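Local coordinates for anthrone oxidase-like protein (Streptomyces ambofaciens, PDB 5F9P), which cleaves a carbon-carbon bond as an oxygenase in atypical angucycline biosynthesis, acting in oxidative opening of ring B, at residues 15-20 against 90-95; 119-124 against 177-182; 123-128 against 219-224. One frame throughout, in Å; residues are numbered along the deposited sequence.

Contact 1 of 3, residues 15-20 against 90-95; sequences LFTTDT and TTSIRL
A classic beta bulge, in which Thr-91 and Ser-92 both face Thr-17, starts the pairing of strand 92-105 with strand 10-17, one of the antiparallel seams of the closed eight-stranded barrel. Beyond the bulge the pairing is regular: Leu-15 and Arg-94 form a hydrogen-bonded pair, with Leu-15 N reaching Arg-94 O at 2.7 Å, and Phe-16 and Ile-93 form the non-hydrogen-bonded pair between it and Thr-17. At the bulge the bonds from Thr-17 are split. Its N-H goes to Ser-92 O, while Thr-91 N approaches Thr-17 O at 2.8 Å from above the carbonyl plane.

The side chain of Thr-17 repeats this division. With chi1 at 62°, its hydroxyl lies between the backbone N and the carbonyl carbon, where OG1 can meet two neighbours: Ser-92 OG at 2.5 Å and Thr-91 OG1 at 2.7 Å. A water extends the chain of hydroxyls, bonding Ser-92 OG at 2.7 Å and donating to Leu-15 O; its bond from Arg-94 NH1, in the guanidinium plane, is weak. Leu-15 runs alongside Arg-94 and lays CD2 over one face of that guanidinium, 3.9 Å from NH1.

The other surface of the sheet is apolar. Ile-93 meets the edge of the Phe-16 ring, CG1 being 3.8 Å from CD1, and Leu-95 CD2 approaches the same ring obliquely. Helix 21-37 covers this surface through Leu-27, and Phe-86 adds a second ring.

The two surfaces thus differ in what holds them. The surface of Phe-16 and Ile-93 is held by apolar contact, whereas at the bulge a chain of hydroxyls gives Thr-17 OG1 two partners, which probably restricts how that side chain can rotate.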
loop_
_atom_site.group_PDB
_atom_site.type_symbol
_atom_site.label_atom_id
_atom_site.label_comp_id
_atom_site.label_asym_id
_atom_site.label_seq_id
_atom_site.Cartn_x
_atom_site.Cartn_y
_atom_site.Cartn_z
ATOM N N LEU A 15 7.154 -0.729 -2.507
ATOM C CA LEU A 15 6.685 -0.036 -3.694
ATOM C C LEU A 15 7.751 -0.058 -4.782
ATOM O O LEU A 15 8.889 0.358 -4.557
ATOM C CB LEU A 15 6.350 1.413 -3.332
ATOM C CG LEU A 15 6.010 2.341 -4.504
ATOM C CD1 LEU A 15 4.737 1.867 -5.197
ATOM C CD2 LEU A 15 5.873 3.776 -4.010
ATOM N N PHE A 16 7.376 -0.552 -5.958
ATOM C CA PHE A 16 8.293 -0.655 -7.079
ATOM C C PHE A 16 7.710 0.062 -8.303
ATOM O O PHE A 16 6.532 -0.102 -8.624
ATOM C CB PHE A 16 8.515 -2.123 -7.429
ATOM C CG PHE A 16 8.966 -2.967 -6.268
ATOM C CD1 PHE A 16 10.305 -3.021 -5.918
ATOM C CD2 PHE A 16 8.057 -3.718 -5.543
ATOM C CE1 PHE A 16 10.730 -3.789 -4.853
ATOM C CE2 PHE A 16 8.473 -4.505 -4.485
ATOM C CZ PHE A 16 9.816 -4.539 -4.138
ATOM N N THR A 17 8.535 0.857 -8.974
ATOM C CA THR A 17 8.147 1.485 -10.234
ATOM C C THR A 17 9.010 0.896 -11.346
ATOM O O THR A 17 10.153 0.502 -11.116
ATOM C CB THR A 17 8.334 3.027 -10.199
ATOM O OG1 THR A 17 9.718 3.342 -9.989
ATOM C CG2 THR A 17 7.520 3.635 -9.075
ATOM N N THR A 18 8.460 0.810 -12.546
ATOM C CA THR A 18 9.229 0.335 -13.683
ATOM C C THR A 18 8.738 1.000 -14.972
ATOM O O THR A 18 7.766 1.748 -14.947
ATOM C CB THR A 18 9.174 -1.201 -13.791
ATOM O OG1 THR A 18 10.165 -1.650 -14.725
ATOM C CG2 THR A 18 7.791 -1.665 -14.220
ATOM N N ASP A 19 9.398 0.730 -16.098
ATOM C CA ASP A 19 9.097 1.484 -17.318
ATOM C C ASP A 19 8.540 0.689 -18.509
ATOM O O ASP A 19 8.279 1.273 -19.560
ATOM C CB ASP A 19 10.309 2.323 -17.754
ATOM C CG ASP A 19 11.535 1.479 -18.039
ATOM O OD1 ASP A 19 11.457 0.230 -17.945
ATOM O OD2 ASP A 19 12.582 2.070 -18.377
ATOM N N THR A 20 8.356 -0.621 -18.358
ATOM C CA THR A 20 7.697 -1.413 -19.396
ATOM C C THR A 20 6.770 -2.429 -18.762
ATOM O O THR A 20 7.002 -2.873 -17.633
ATOM C CB THR A 20 8.698 -2.179 -20.319
ATOM O OG1 THR A 20 9.231 -3.317 -19.629
ATOM C CG2 THR A 20 9.834 -1.283 -20.775
ATOM N N THR A 90 13.548 -2.346 -12.199
ATOM C CA THR A 90 12.810 -1.225 -11.620
ATOM C C THR A 90 13.504 0.105 -11.880
ATOM O O THR A 90 14.712 0.163 -12.118
ATOM C CB THR A 90 12.635 -1.381 -10.090
ATOM O OG1 THR A 90 13.920 -1.491 -9.467
ATOM C CG2 THR A 90 11.810 -2.617 -9.757
ATOM N N THR A 91 12.728 1.179 -11.833
ATOM C CA THR A 91 13.285 2.512 -11.908
ATOM C C THR A 91 13.418 3.074 -10.502
ATOM O O THR A 91 14.192 4.002 -10.263
ATOM C CB THR A 91 12.399 3.427 -12.763
ATOM O OG1 THR A 91 11.036 3.272 -12.346
ATOM C CG2 THR A 91 12.527 3.052 -14.257
ATOM N N SER A 92 12.654 2.513 -9.572
ATOM C CA SER A 92 12.816 2.842 -8.156
ATOM C C SER A 92 12.275 1.746 -7.234
ATOM O O SER A 92 11.415 0.939 -7.618
ATOM C CB SER A 92 12.141 4.175 -7.811
ATOM O OG SER A 92 10.726 4.041 -7.779
ATOM N N ILE A 93 12.780 1.752 -6.007
ATOM C CA ILE A 93 12.381 0.816 -4.969
ATOM C C ILE A 93 12.224 1.588 -3.668
ATOM O O ILE A 93 13.143 2.297 -3.247
ATOM C CB ILE A 93 13.472 -0.237 -4.752
ATOM C CG1 ILE A 93 13.605 -1.141 -5.979
ATOM C CG2 ILE A 93 13.204 -1.036 -3.475
ATOM C CD1 ILE A 93 14.888 -1.973 -5.971
ATOM N N ARG A 94 11.065 1.460 -3.035
ATOM C CA ARG A 94 10.842 2.052 -1.723
ATOM C C ARG A 94 10.235 1.008 -0.800
ATOM O O ARG A 94 9.152 0.481 -1.073
ATOM C CB ARG A 94 9.918 3.271 -1.807
ATOM C CG ARG A 94 10.619 4.556 -2.243
ATOM C CD ARG A 94 10.111 5.032 -3.576
ATOM N NE ARG A 94 9.505 6.358 -3.482
ATOM C CZ ARG A 94 8.730 6.900 -4.420
ATOM N NH1 ARG A 94 8.437 6.221 -5.529
ATOM N NH2 ARG A 94 8.228 8.116 -4.235
ATOM N N LEU A 95 10.944 0.700 0.281
ATOM C CA LEU A 95 10.473 -0.290 1.235
ATOM C C LEU A 95 10.107 0.460 2.494
ATOM O O LEU A 95 10.990 0.936 3.226
ATOM C CB LEU A 95 11.554 -1.334 1.532
ATOM C CG LEU A 95 12.368 -1.916 0.376
ATOM C CD1 LEU A 95 13.452 -2.827 0.946
ATOM C CD2 LEU A 95 11.508 -2.677 -0.632
HETATM O O HOH W 1 9.392 3.029 -5.705
#

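Contact 2 of 3, residues 119-124 against 177-182; sequences RDDYTV and YSQWDS
The carboxylate of Asp-121 stacks on the side-chain amide of Gln-179, their planes 21° apart and Asp-121 CG lying 3.7 Å from Gln-179 CD. At the edge of the Arg-119 guanidinium, and in its plane, sits the same carboxylate; the salt bridge from Arg-119 NH1 to Asp-121 OD1 measures 2.8 Å. Asp-121 OD1 has a second cationic partner in Arg-156. The ring of Trp-180 carries Tyr-122 O at its edge, in plane, while Val-124 CG2 comes at it obliquely, 3.5 Å from CD1. Equally oblique is Thr-123 CG2 against Tyr-177, 3.5 Å from CE2; with chi1 at -64° the methyl lies opposite the backbone N, and OG1 is left beside that nitrogen.

That hydroxyl and the neighbouring polar ends share a water, 2.6 Å from Thr-123 OG1, which also bonds Tyr-177 OH and accepts from Gln-179 NE2. Outside the segments Tyr-177 OH pairs with His-49, and Gln-179 NE2 with Glu-114 O. On the reverse of the sheet Trp-180 NE1 donates to Ser-178 OG at 2.9 Å, and Trp-186 and Tyr-189 meet the indole. Another water, 2.9 Å from Ser-178 OG, links that hydroxyl to Val-124 O. The backbone pairs Tyr-122 with Trp-180 and Val-124 with Ser-178 as antiparallel hydrogen-bonded partners; the Val-124 N to Ser-178 O bond is nearly straight at 170°.

Strands 122-130 and 172-180 thus place a cluster of glutamine, tyrosine and threonine on one side and an indole surface on the other. Two arginines around Asp-121 probably stabilise its negative charge where it lies flat against Gln-179.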
loop_
_atom_site.group_PDB
_atom_site.type_symbol
_atom_site.label_atom_id
_atom_site.label_comp_id
_atom_site.label_asym_id
_atom_site.label_seq_id
_atom_site.Cartn_x
_atom_site.Cartn_y
_atom_site.Cartn_z
ATOM N N ARG A 119 -11.733 -10.103 -3.941
ATOM C CA ARG A 119 -12.670 -9.005 -3.726
ATOM C C ARG A 119 -12.883 -8.160 -4.974
ATOM O O ARG A 119 -13.865 -7.421 -5.089
ATOM C CB ARG A 119 -12.154 -8.088 -2.622
ATOM C CG ARG A 119 -11.538 -8.785 -1.437
ATOM C CD ARG A 119 -11.365 -7.786 -0.304
ATOM N NE ARG A 119 -12.582 -7.644 0.485
ATOM C CZ ARG A 119 -13.424 -6.613 0.430
ATOM N NH1 ARG A 119 -13.215 -5.581 -0.384
ATOM N NH2 ARG A 119 -14.494 -6.619 1.209
ATOM N N ASP A 120 -11.932 -8.232 -5.894
ATOM C CA ASP A 120 -11.928 -7.333 -7.042
ATOM C C ASP A 120 -11.977 -5.850 -6.656
ATOM O O ASP A 120 -12.617 -5.037 -7.324
ATOM C CB ASP A 120 -13.054 -7.684 -8.002
ATOM C CG ASP A 120 -12.792 -8.977 -8.730
ATOM O OD1 ASP A 120 -11.619 -9.418 -8.741
ATOM O OD2 ASP A 120 -13.748 -9.550 -9.288
ATOM N N ASP A 121 -11.278 -5.504 -5.585
ATOM C CA ASP A 121 -11.105 -4.111 -5.203
ATOM C C ASP A 121 -10.230 -3.371 -6.201
ATOM O O ASP A 121 -9.067 -3.750 -6.395
ATOM C CB ASP A 121 -10.416 -4.052 -3.852
ATOM C CG ASP A 121 -11.272 -4.617 -2.746
ATOM O OD1 ASP A 121 -12.422 -4.151 -2.617
ATOM O OD2 ASP A 121 -10.802 -5.521 -2.017
ATOM N N TYR A 122 -10.764 -2.319 -6.821
ATOM C CA TYR A 122 -9.907 -1.361 -7.526
ATOM C C TYR A 122 -9.164 -0.547 -6.461
ATOM O O TYR A 122 -9.780 0.146 -5.644
ATOM C CB TYR A 122 -10.699 -0.454 -8.472
ATOM C CG TYR A 122 -9.811 0.335 -9.421
ATOM C CD1 TYR A 122 -9.255 -0.274 -10.537
ATOM C CD2 TYR A 122 -9.503 1.676 -9.180
ATOM C CE1 TYR A 122 -8.428 0.421 -11.401
ATOM C CE2 TYR A 122 -8.676 2.380 -10.044
ATOM C CZ TYR A 122 -8.148 1.746 -11.159
ATOM O OH TYR A 122 -7.316 2.422 -12.028
ATOM N N THR A 123 -7.839 -0.666 -6.443
ATOM C CA THR A 123 -7.065 -0.180 -5.307
ATOM C C THR A 123 -6.295 1.069 -5.672
ATOM O O THR A 123 -5.599 1.120 -6.695
ATOM C CB THR A 123 -6.124 -1.283 -4.759
ATOM O OG1 THR A 123 -6.920 -2.370 -4.255
ATOM C CG2 THR A 123 -5.227 -0.747 -3.618
ATOM N N VAL A 124 -6.427 2.079 -4.824
ATOM C CA VAL A 124 -5.864 3.400 -5.096
ATOM C C VAL A 124 -4.854 3.782 -4.007
ATOM O O VAL A 124 -5.159 3.731 -2.818
ATOM C CB VAL A 124 -6.998 4.451 -5.200
ATOM C CG1 VAL A 124 -6.441 5.852 -5.482
ATOM C CG2 VAL A 124 -7.979 4.035 -6.280
ATOM N N TYR A 177 -4.479 4.538 1.322
ATOM C CA TYR A 177 -4.722 3.286 0.592
ATOM C C TYR A 177 -6.226 3.026 0.619
ATOM O O TYR A 177 -6.788 2.778 1.681
ATOM C CB TYR A 177 -3.949 2.143 1.268
ATOM C CG TYR A 177 -4.144 0.752 0.692
ATOM C CD1 TYR A 177 -5.255 -0.010 1.021
ATOM C CD2 TYR A 177 -3.195 0.192 -0.163
ATOM C CE1 TYR A 177 -5.427 -1.296 0.503
ATOM C CE2 TYR A 177 -3.354 -1.080 -0.681
ATOM C CZ TYR A 177 -4.469 -1.823 -0.346
ATOM O OH TYR A 177 -4.618 -3.096 -0.867
ATOM N N SER A 178 -6.882 3.130 -0.536
ATOM C CA SER A 178 -8.331 2.988 -0.611
ATOM C C SER A 178 -8.808 1.913 -1.602
ATOM O O SER A 178 -8.108 1.572 -2.560
ATOM C CB SER A 178 -9.013 4.340 -0.900
ATOM O OG SER A 178 -8.602 4.929 -2.125
ATOM N N GLN A 179 -10.007 1.391 -1.350
ATOM C CA GLN A 179 -10.638 0.376 -2.192
ATOM C C GLN A 179 -11.943 0.884 -2.813
ATOM O O GLN A 179 -12.754 1.528 -2.137
ATOM C CB GLN A 179 -10.946 -0.875 -1.370
ATOM C CG GLN A 179 -9.726 -1.521 -0.736
ATOM C CD GLN A 179 -10.103 -2.676 0.174
ATOM O OE1 GLN A 179 -11.113 -2.621 0.877
ATOM N NE2 GLN A 179 -9.301 -3.733 0.151
ATOM N N TRP A 180 -12.154 0.556 -4.089
ATOM C CA TRP A 180 -13.283 1.064 -4.855
ATOM C C TRP A 180 -13.972 -0.073 -5.637
ATOM O O TRP A 180 -13.362 -1.120 -5.875
ATOM C CB TRP A 180 -12.787 2.160 -5.808
ATOM C CG TRP A 180 -12.214 3.340 -5.074
ATOM C CD1 TRP A 180 -10.944 3.474 -4.572
ATOM C CD2 TRP A 180 -12.902 4.549 -4.759
ATOM N NE1 TRP A 180 -10.806 4.702 -3.960
ATOM C CE2 TRP A 180 -12.001 5.374 -4.048
ATOM C CE3 TRP A 180 -14.204 5.013 -4.996
ATOM C CZ2 TRP A 180 -12.356 6.638 -3.582
ATOM C CZ3 TRP A 180 -14.558 6.276 -4.529
ATOM C CH2 TRP A 180 -13.633 7.070 -3.833
ATOM N N ASP A 181 -15.234 0.132 -6.026
ATOM C CA ASP A 181 -15.985 -0.883 -6.770
ATOM C C ASP A 181 -15.351 -1.181 -8.107
ATOM O O ASP A 181 -15.418 -2.305 -8.597
ATOM C CB ASP A 181 -17.430 -0.437 -7.031
ATOM C CG ASP A 181 -18.320 -0.589 -5.817
ATOM O OD1 ASP A 181 -17.885 -1.259 -4.860
ATOM O OD2 ASP A 181 -19.458 -0.047 -5.825
ATOM N N SER A 182 -14.777 -0.152 -8.717
ATOM C CA SER A 182 -14.276 -0.251 -10.075
ATOM C C SER A 182 -13.392 0.935 -10.422
ATOM O O SER A 182 -13.390 1.943 -9.719
ATOM C CB SER A 182 -15.445 -0.289 -11.057
ATOM O OG SER A 182 -16.214 0.900 -10.969
HETATM O O HOH W 2 -15.220 -5.304 -8.311
HETATM O O HOH W 3 -7.091 -3.691 -1.984
HETATM O O HOH W 4 -6.072 6.310 -1.789
#

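Contact 3 of 3, residues 123-128 against 219-224; sequences TVFTVF and NTYQVV
Phe-125 and Tyr-221 make the tight part of this contact: CB of Phe-125 sits at the edge of the tyrosine ring, 3.6 Å from CE2, and the two side chains pass each other at a slant. With chi1 at -62° Tyr-221 keeps CG beside its own nitrogen, which brings the CE2 edge of its ring against that CB. Leu-15 of strand 10-17 touches both side chains, CD2 at the rim of the Phe-125 ring and CD1 at Tyr-221 OH. The backbone is equally close here, for Tyr-221 N donates to Thr-123 O at 2.7 Å and Thr-220 CA makes a CA-H...O contact with that same oxygen.

Strands 122-130 and 217-228 are antiparallel neighbours in the eight-stranded barrel, which fits the alpha+beta barrel clan to which antibiotic biosynthesis monooxygenases belong. Asn-219 and Phe-125 exchange two backbone bonds; the N-H of Phe-125 meets Asn-219 O at 2.9 Å.

Packing is thinner on the opposite surface. Val-124 and Thr-220 lie side by side, but their CG2 methyls come only to 4.1 Å, and the threonine hydroxyl turns to Tyr-122 OH and Asp-53 N instead. Past Phe-125 the pairing goes on beyond 219-224, Val-127 bonding through its backbone with Tyr-217 of the same strand. At the other end Val-223 CG2 just reaches Thr-123 OG1, also at 4.1 Å.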
loop_
_atom_site.group_PDB
_atom_site.type_symbol
_atom_site.label_atom_id
_atom_site.label_comp_id
_atom_site.label_asym_id
_atom_site.label_seq_id
_atom_site.Cartn_x
_atom_site.Cartn_y
_atom_site.Cartn_z
ATOM N N THR A 123 -7.839 -0.666 -6.443
ATOM C CA THR A 123 -7.065 -0.180 -5.307
ATOM C C THR A 123 -6.295 1.069 -5.672
ATOM O O THR A 123 -5.599 1.120 -6.695
ATOM C CB THR A 123 -6.124 -1.283 -4.759
ATOM O OG1 THR A 123 -6.920 -2.370 -4.255
ATOM C CG2 THR A 123 -5.227 -0.747 -3.618
ATOM N N VAL A 124 -6.427 2.079 -4.824
ATOM C CA VAL A 124 -5.864 3.400 -5.096
ATOM C C VAL A 124 -4.854 3.782 -4.007
ATOM O O VAL A 124 -5.159 3.731 -2.818
ATOM C CB VAL A 124 -6.998 4.451 -5.200
ATOM C CG1 VAL A 124 -6.441 5.852 -5.482
ATOM C CG2 VAL A 124 -7.979 4.035 -6.280
ATOM N N PHE A 125 -3.649 4.157 -4.427
ATOM C CA PHE A 125 -2.516 4.319 -3.522
ATOM C C PHE A 125 -1.797 5.655 -3.738
ATOM O O PHE A 125 -1.545 6.057 -4.875
ATOM C CB PHE A 125 -1.536 3.159 -3.746
ATOM C CG PHE A 125 -0.258 3.278 -2.984
ATOM C CD1 PHE A 125 -0.217 3.015 -1.626
ATOM C CD2 PHE A 125 0.912 3.643 -3.627
ATOM C CE1 PHE A 125 0.966 3.117 -0.926
ATOM C CE2 PHE A 125 2.089 3.743 -2.936
ATOM C CZ PHE A 125 2.121 3.486 -1.576
ATOM N N THR A 126 -1.479 6.336 -2.638
ATOM C CA THR A 126 -0.664 7.544 -2.676
ATOM C C THR A 126 0.235 7.592 -1.457
ATOM O O THR A 126 -0.223 7.398 -0.331
ATOM C CB THR A 126 -1.518 8.842 -2.682
ATOM O OG1 THR A 126 -2.409 8.831 -3.801
ATOM C CG2 THR A 126 -0.613 10.070 -2.783
ATOM N N VAL A 127 1.515 7.849 -1.682
ATOM C CA VAL A 127 2.427 8.137 -0.579
ATOM C C VAL A 127 2.771 9.615 -0.644
ATOM O O VAL A 127 3.263 10.099 -1.678
ATOM C CB VAL A 127 3.708 7.277 -0.633
ATOM C CG1 VAL A 127 4.300 7.287 -2.021
ATOM C CG2 VAL A 127 4.729 7.774 0.391
ATOM N N PHE A 128 2.473 10.333 0.441
ATOM C CA PHE A 128 2.732 11.774 0.522
ATOM C C PHE A 128 3.951 12.038 1.384
ATOM O O PHE A 128 3.947 11.717 2.579
ATOM C CB PHE A 128 1.581 12.528 1.197
ATOM C CG PHE A 128 0.211 12.280 0.600
ATOM C CD1 PHE A 128 -0.541 11.190 0.988
ATOM C CD2 PHE A 128 -0.347 13.185 -0.286
ATOM C CE1 PHE A 128 -1.813 10.976 0.469
ATOM C CE2 PHE A 128 -1.609 12.981 -0.807
ATOM C CZ PHE A 128 -2.352 11.875 -0.423
ATOM N N ASN A 219 -0.653 5.740 -7.600
ATOM C CA ASN A 219 -0.881 4.752 -8.653
ATOM C C ASN A 219 -2.110 3.953 -8.269
ATOM O O ASN A 219 -2.596 4.060 -7.134
ATOM C CB ASN A 219 0.352 3.852 -8.867
ATOM C CG ASN A 219 0.321 3.091 -10.220
ATOM O OD1 ASN A 219 -0.542 3.333 -11.066
ATOM N ND2 ASN A 219 1.273 2.178 -10.414
ATOM N N THR A 220 -2.634 3.183 -9.212
ATOM C CA THR A 220 -3.793 2.348 -8.940
ATOM C C THR A 220 -3.384 0.916 -9.230
ATOM O O THR A 220 -2.421 0.690 -9.960
ATOM C CB THR A 220 -4.990 2.738 -9.815
ATOM O OG1 THR A 220 -4.604 2.672 -11.193
ATOM C CG2 THR A 220 -5.452 4.172 -9.491
ATOM N N TYR A 221 -4.101 -0.050 -8.666
ATOM C CA TYR A 221 -3.637 -1.442 -8.709
ATOM C C TYR A 221 -4.788 -2.428 -8.750
ATOM O O TYR A 221 -5.891 -2.135 -8.287
ATOM C CB TYR A 221 -2.811 -1.781 -7.458
ATOM C CG TYR A 221 -1.555 -0.977 -7.286
ATOM C CD1 TYR A 221 -0.358 -1.379 -7.874
ATOM C CD2 TYR A 221 -1.561 0.194 -6.541
ATOM C CE1 TYR A 221 0.794 -0.625 -7.721
ATOM C CE2 TYR A 221 -0.415 0.960 -6.385
ATOM C CZ TYR A 221 0.758 0.547 -6.968
ATOM O OH TYR A 221 1.902 1.312 -6.808
ATOM N N GLN A 222 -4.504 -3.612 -9.284
ATOM C CA GLN A 222 -5.339 -4.783 -9.062
ATOM C C GLN A 222 -4.596 -5.702 -8.088
ATOM O O GLN A 222 -3.383 -5.879 -8.201
ATOM C CB GLN A 222 -5.589 -5.516 -10.393
ATOM C CG GLN A 222 -6.374 -6.825 -10.248
ATOM C CD GLN A 222 -6.363 -7.702 -11.511
ATOM O OE1 GLN A 222 -5.613 -7.456 -12.461
ATOM N NE2 GLN A 222 -7.195 -8.738 -11.510
ATOM N N VAL A 223 -5.295 -6.285 -7.124
ATOM C CA VAL A 223 -4.634 -7.253 -6.248
ATOM C C VAL A 223 -4.583 -8.571 -6.994
ATOM O O VAL A 223 -5.611 -9.040 -7.462
ATOM C CB VAL A 223 -5.369 -7.463 -4.915
ATOM C CG1 VAL A 223 -4.730 -8.636 -4.141
ATOM C CG2 VAL A 223 -5.345 -6.183 -4.082
ATOM N N VAL A 224 -3.396 -9.164 -7.108
ATOM C CA VAL A 224 -3.244 -10.364 -7.931
ATOM C C VAL A 224 -2.814 -11.613 -7.160
ATOM O O VAL A 224 -2.863 -12.706 -7.700
ATOM C CB VAL A 224 -2.273 -10.129 -9.130
ATOM C CG1 VAL A 224 -2.832 -9.053 -10.091
ATOM C CG2 VAL A 224 -0.879 -9.756 -8.634
#

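In the fold
All three contacts are antiparallel seams of one closed barrel, yet they differ in depth. Contact 3 is the buried one; contacts 1 and 2 are partly buried and include exposed residues near strand ends. Contacts 2 and 3 flank strand 122-130 on its two edges, share Thr-123 and Val-124, and are joined by a probable hydrogen bond between Tyr-122 OH and Thr-220 OG1. Contact 1 stands apart from contact 2, about 10 Å between nearest atoms, but meets contact 3 through Leu-15. Hydroxyls and water mark contact 1, charge and water contact 2, while contact 3 relies on backbone bonds and aromatic packing.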